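Long-range contacts in putative mandelate racemase (PDB 2OX4), which binds magnesium and probably works as a dehydratase (lyase) of the mandelate racemase branch of the enolase superfamily: residues Thr6-Phe11 with Val26-Asp31; Val210-Glu215 with Phe235-Tyr240. All blocks are in the same frame, centred on the assembly; numbering follows the deposited sequence.

Contact 1 (Thr6-Phe11 with Val26-Asp31); sequences TKIEIF and VKVSTD
A classic beta bulge sets T6 and K7 together against S29. The carbonyl oxygen of S29 takes a nearly straight bond from T6 N at 2.9 Å, a weak, longer one from K7 N and another weak one from the hydroxyl T6 OG1. With chi1 at 51°, T6 holds OG1 between its own N and carbonyl carbon, which brings the hydroxyl within a weak bond of S29 O and close to T30 C, while T6 CG2 lies 3.7 Å from D31 CB. Beyond the bulge the antiparallel pairing is regular. S29 N returns a bond to K7 O, and E9 and K27 exchange N-H and C=O in a hydrogen-bonded pair.

The two segments come from strands 5-13 and 24-30, a beta hairpin in the antiparallel sheet of the enolase-type N-terminal domain. On one face, I8, I10, V26 and V28 turn toward helices 48-62 and 89-110. With chi1 (to CG1) at 69°, V26 has its other methyl, CG2, anti to the backbone N, and this methyl touches both isoleucines, 3.8 Å from I8 CG2 and 4.1 Å from I10 CG1.

The other face carries E9, K27 and S29, with F11 at one end. The fully extended K27 chain runs alongside E9, with E9 OE1 3.5 Å from K27 CD, yet the charges stop short of a salt bridge, E9 OE1 and K27 NZ being 4.4 Å apart. Two waters sit at E9 OE1; one donates to it and accepts a weak bond from K27 NZ, the other also meets S29 OG and K27 O. E9 OE2 is held by the hydroxyls of Y384 and Y389, and K27 makes a cation-pi contact with Y35. K27 CB meets the edge of the F11 ring, 4.0 Å from F11 CE1.

Contact 2 (Val210-Glu215 with Phe235-Tyr240); sequences VDIIVE and FNIFFY. With MG (magnesium ion), chain O.
Two backbone hydrogen bonds join D211-E215 to the chain around F238: F238 N to I212 O, 2.8 Å and nearly straight, and V214 N to F239 O, 3.1 Å. A water adds a third link, donating to D211 OD1 and N236 O and accepting from I212 N.

The D211 carboxylate lies stacked but off-centre against the F238 ring, planes 25° apart and D211 CG 3.4 Å from F238 CD1, while its OD2 forms a salt bridge with R127. I213 CG1 sits over the centre of the F239 ring in a CH-pi contact, 4.0 Å from the centroid, and also meets the F238 ring at its edge. With F238 cut back to an alanine, the D211 carboxylate is likely to lose its ring neighbour and P186 of the second subunit its packing partner, leaving I213 CG1 only CB to meet there.

The segments belong to neighbouring parallel strands of the (beta/alpha)7beta barrel, a modified TIM barrel, joined by helix 222-232 in a beta-alpha-beta crossover; the second strand is broken near F238, and V214 pairs with Y240. Toward that helix, apolar packing takes over: V214 CG2 rests 3.9 Å from I237 CD1, and V214 CG1 lies beside Y240 CE1.

At the strand end, E215 OE1 holds magnesium at 2.2 Å. Bent at chi2 (81°), the chain lets OE2 accept from a metal-bound water; E241 and E267 complete the protein ligands.

From the N terminus, strand 5-13 runs out and the chain returns along strand 24-30, so contact 1 closes a hairpin within the N-terminal domain. That loop is finished long before contact 2 opens: the two lie in series, neither nested nor crossed. After helix 189-206 the chain enters strand 211-215, passes through helix 222-232 and comes back on strand 237-241, where contact 2 closes a parallel crossover in the barrel. The two contacts thus belong to separate domains, on opposite sides of the chain's centre. The centres of contact 1 and contact 2 are about 41 Å apart, and the nearest atoms of contact 1 and contact 2 about 23 Å apart. Contact 2 alone holds a magnesium ligand.

Contact 1 (Thr6-Phe11 with Val26-Asp31)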
# COMPACT_ATOMS: atom_id res chain seq x y z
N THR C 6 -38.04 -0.85 -35.18
CA THR C 6 -38.99 -1.80 -35.77
C THR C 6 -38.31 -2.99 -36.43
O THR C 6 -38.94 -4.04 -36.62
CB THR C 6 -39.88 -1.12 -36.83
OG1 THR C 6 -39.05 -0.42 -37.77
CG2 THR C 6 -40.87 -0.17 -36.18
N LYS C 7 -37.05 -2.83 -36.81
CA LYS C 7 -36.32 -3.90 -37.48
C LYS C 7 -34.83 -3.80 -37.19
O LYS C 7 -34.29 -2.69 -37.05
CB LYS C 7 -36.54 -3.84 -39.01
CG LYS C 7 -36.13 -5.11 -39.72
CD LYS C 7 -35.86 -4.87 -41.20
CE LYS C 7 -37.13 -4.63 -41.97
NZ LYS C 7 -36.87 -4.59 -43.44
N ILE C 8 -34.19 -4.95 -37.08
CA ILE C 8 -32.76 -5.04 -36.85
C ILE C 8 -32.23 -6.09 -37.82
O ILE C 8 -32.72 -7.22 -37.85
CB ILE C 8 -32.45 -5.41 -35.38
CG1 ILE C 8 -32.77 -4.23 -34.46
CG2 ILE C 8 -30.97 -5.84 -35.21
CD1 ILE C 8 -32.85 -4.60 -32.99
N GLU C 9 -31.23 -5.71 -38.61
CA GLU C 9 -30.65 -6.62 -39.57
C GLU C 9 -29.17 -6.79 -39.30
O GLU C 9 -28.47 -5.80 -39.09
CB GLU C 9 -30.84 -6.10 -40.99
CG GLU C 9 -32.29 -5.94 -41.38
CD GLU C 9 -32.43 -5.13 -42.67
OE1 GLU C 9 -32.45 -3.89 -42.60
OE2 GLU C 9 -32.49 -5.74 -43.75
N ILE C 10 -28.70 -8.03 -39.30
CA ILE C 10 -27.30 -8.28 -38.94
C ILE C 10 -26.60 -8.99 -40.09
O ILE C 10 -27.09 -10.00 -40.59
CB ILE C 10 -27.19 -9.13 -37.64
CG1 ILE C 10 -27.88 -8.42 -36.48
CG2 ILE C 10 -25.72 -9.42 -37.29
CD1 ILE C 10 -28.61 -9.37 -35.56
N PHE C 11 -25.46 -8.45 -40.51
CA PHE C 11 -24.72 -8.95 -41.66
C PHE C 11 -23.37 -9.47 -41.20
O PHE C 11 -22.50 -8.68 -40.84
CB PHE C 11 -24.48 -7.82 -42.67
CG PHE C 11 -25.74 -7.13 -43.13
CD1 PHE C 11 -26.28 -6.07 -42.41
CD2 PHE C 11 -26.36 -7.52 -44.31
CE1 PHE C 11 -27.43 -5.43 -42.83
CE2 PHE C 11 -27.52 -6.89 -44.74
CZ PHE C 11 -28.06 -5.83 -44.01
N VAL C 26 -24.51 -4.12 -38.32
CA VAL C 26 -25.89 -4.09 -37.85
C VAL C 26 -26.59 -2.87 -38.42
O VAL C 26 -26.04 -1.76 -38.38
CB VAL C 26 -26.02 -4.15 -36.29
CG1 VAL C 26 -25.51 -2.87 -35.61
CG2 VAL C 26 -27.47 -4.42 -35.88
N LYS C 27 -27.79 -3.10 -38.95
CA LYS C 27 -28.64 -2.02 -39.43
C LYS C 27 -29.93 -1.98 -38.62
O LYS C 27 -30.70 -2.96 -38.56
CB LYS C 27 -28.92 -2.18 -40.94
CG LYS C 27 -29.85 -1.09 -41.53
CD LYS C 27 -30.09 -1.30 -43.04
CE LYS C 27 -31.12 -0.34 -43.58
NZ LYS C 27 -31.21 -0.46 -45.07
N VAL C 28 -30.15 -0.84 -37.97
CA VAL C 28 -31.29 -0.65 -37.06
C VAL C 28 -32.28 0.32 -37.70
O VAL C 28 -31.95 1.50 -37.88
CB VAL C 28 -30.81 -0.07 -35.71
CG1 VAL C 28 -32.00 0.19 -34.76
CG2 VAL C 28 -29.78 -1.00 -35.08
N SER C 29 -33.47 -0.16 -38.02
CA SER C 29 -34.50 0.67 -38.68
C SER C 29 -35.58 1.11 -37.71
O SER C 29 -35.88 0.40 -36.74
CB SER C 29 -35.14 -0.12 -39.83
OG SER C 29 -34.17 -0.44 -40.80
N THR C 30 -36.17 2.27 -37.97
CA THR C 30 -37.18 2.82 -37.09
C THR C 30 -38.52 2.92 -37.81
O THR C 30 -38.58 2.82 -39.05
CB THR C 30 -36.82 4.24 -36.57
OG1 THR C 30 -36.70 5.15 -37.67
CG2 THR C 30 -35.53 4.23 -35.74
N ASP C 31 -39.58 3.12 -37.05
CA ASP C 31 -40.91 3.32 -37.63
C ASP C 31 -41.01 4.53 -38.57
O ASP C 31 -41.79 4.52 -39.52
CB ASP C 31 -42.00 3.37 -36.54
CG ASP C 31 -41.72 4.42 -35.45
OD1 ASP C 31 -40.64 5.04 -35.42
OD2 ASP C 31 -42.63 4.61 -34.61
O HOH W 1 -33.04 -2.80 -40.26
O HOH W 2 -33.66 -2.69 -44.59

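Contact 2 (Val210-Glu215 with Phe235-Tyr240)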
# COMPACT_ATOMS: atom_id res chain seq x y z
N VAL C 210 9.47 11.51 -38.91
CA VAL C 210 8.36 10.59 -39.13
C VAL C 210 8.36 9.65 -37.93
O VAL C 210 9.36 9.00 -37.66
CB VAL C 210 8.53 9.80 -40.46
CG1 VAL C 210 7.49 8.69 -40.58
CG2 VAL C 210 8.46 10.75 -41.68
N ASP C 211 7.26 9.62 -37.19
CA ASP C 211 7.20 8.82 -35.98
C ASP C 211 6.98 7.34 -36.28
O ASP C 211 6.32 6.98 -37.25
CB ASP C 211 6.16 9.37 -35.03
CG ASP C 211 6.61 10.67 -34.39
OD1 ASP C 211 7.72 10.71 -33.80
OD2 ASP C 211 5.85 11.65 -34.49
N ILE C 212 7.55 6.48 -35.42
CA ILE C 212 7.45 5.05 -35.58
C ILE C 212 6.81 4.48 -34.31
O ILE C 212 7.34 4.68 -33.21
CB ILE C 212 8.85 4.40 -35.76
CG1 ILE C 212 9.57 5.00 -36.98
CG2 ILE C 212 8.72 2.88 -35.88
CD1 ILE C 212 11.08 4.63 -37.06
N ILE C 213 5.69 3.81 -34.48
CA ILE C 213 5.02 3.06 -33.42
C ILE C 213 5.34 1.58 -33.61
O ILE C 213 5.24 1.05 -34.72
CB ILE C 213 3.50 3.28 -33.50
CG1 ILE C 213 3.17 4.77 -33.33
CG2 ILE C 213 2.76 2.38 -32.49
CD1 ILE C 213 1.89 5.18 -34.01
N VAL C 214 5.74 0.91 -32.53
CA VAL C 214 6.01 -0.52 -32.59
C VAL C 214 4.86 -1.33 -31.96
O VAL C 214 4.49 -1.09 -30.81
CB VAL C 214 7.38 -0.85 -31.94
CG1 VAL C 214 7.57 -2.37 -31.80
CG2 VAL C 214 8.53 -0.23 -32.79
N GLU C 215 4.32 -2.26 -32.73
CA GLU C 215 3.14 -3.05 -32.38
C GLU C 215 3.57 -4.49 -32.08
O GLU C 215 4.10 -5.18 -32.96
CB GLU C 215 2.17 -3.00 -33.58
CG GLU C 215 1.19 -4.15 -33.77
CD GLU C 215 -0.04 -4.02 -32.89
OE1 GLU C 215 -1.10 -3.59 -33.39
OE2 GLU C 215 0.05 -4.36 -31.69
N PHE C 235 15.99 4.36 -30.93
CA PHE C 235 15.41 4.77 -32.20
C PHE C 235 14.22 5.72 -32.07
O PHE C 235 13.54 5.97 -33.07
CB PHE C 235 15.02 3.56 -33.04
CG PHE C 235 16.19 2.66 -33.37
CD1 PHE C 235 16.30 1.40 -32.80
CD2 PHE C 235 17.19 3.10 -34.24
CE1 PHE C 235 17.38 0.57 -33.10
CE2 PHE C 235 18.27 2.27 -34.55
CZ PHE C 235 18.37 1.01 -33.98
N ASN C 236 13.99 6.24 -30.86
CA ASN C 236 12.88 7.18 -30.60
C ASN C 236 11.51 6.62 -31.01
O ASN C 236 10.89 7.08 -31.97
CB ASN C 236 13.15 8.56 -31.24
CG ASN C 236 12.08 9.60 -30.90
OD1 ASN C 236 11.66 10.37 -31.76
ND2 ASN C 236 11.65 9.61 -29.63
N ILE C 237 11.06 5.61 -30.28
CA ILE C 237 9.79 4.95 -30.57
C ILE C 237 8.67 5.79 -29.99
O ILE C 237 8.72 6.18 -28.83
CB ILE C 237 9.79 3.51 -29.99
CG1 ILE C 237 10.98 2.71 -30.53
CG2 ILE C 237 8.46 2.79 -30.23
CD1 ILE C 237 11.04 2.66 -32.05
N PHE C 238 7.66 6.10 -30.81
CA PHE C 238 6.60 7.04 -30.44
C PHE C 238 5.76 6.43 -29.31
O PHE C 238 5.57 7.04 -28.26
CB PHE C 238 5.72 7.30 -31.67
CG PHE C 238 4.84 8.50 -31.55
CD1 PHE C 238 5.39 9.77 -31.35
CD2 PHE C 238 3.46 8.37 -31.64
CE1 PHE C 238 4.58 10.89 -31.24
CE2 PHE C 238 2.63 9.49 -31.53
CZ PHE C 238 3.18 10.75 -31.33
N PHE C 239 5.26 5.22 -29.54
CA PHE C 239 4.74 4.38 -28.46
C PHE C 239 4.80 2.91 -28.83
O PHE C 239 5.13 2.57 -29.97
CB PHE C 239 3.36 4.85 -27.93
CG PHE C 239 2.24 4.93 -28.96
CD1 PHE C 239 1.60 3.78 -29.42
CD2 PHE C 239 1.78 6.16 -29.41
CE1 PHE C 239 0.54 3.85 -30.33
CE2 PHE C 239 0.72 6.25 -30.33
CZ PHE C 239 0.11 5.08 -30.79
N TYR C 240 4.50 2.06 -27.86
CA TYR C 240 4.84 0.63 -27.90
C TYR C 240 3.56 -0.07 -27.48
O TYR C 240 3.11 0.08 -26.32
CB TYR C 240 5.96 0.41 -26.87
CG TYR C 240 6.67 -0.94 -26.86
CD1 TYR C 240 6.76 -1.74 -28.00
CD2 TYR C 240 7.31 -1.37 -25.69
CE1 TYR C 240 7.45 -2.98 -27.96
CE2 TYR C 240 7.99 -2.59 -25.63
CZ TYR C 240 8.06 -3.38 -26.77
OH TYR C 240 8.74 -4.57 -26.70
MG MG O . -3.10 -3.43 -32.39
O HOH W 3 8.97 8.13 -33.39
O HOH W 4 -2.31 -5.07 -31.13
O HOH W 5 -3.99 -5.16 -33.74
O HOH W 6 -3.91 -2.28 -33.95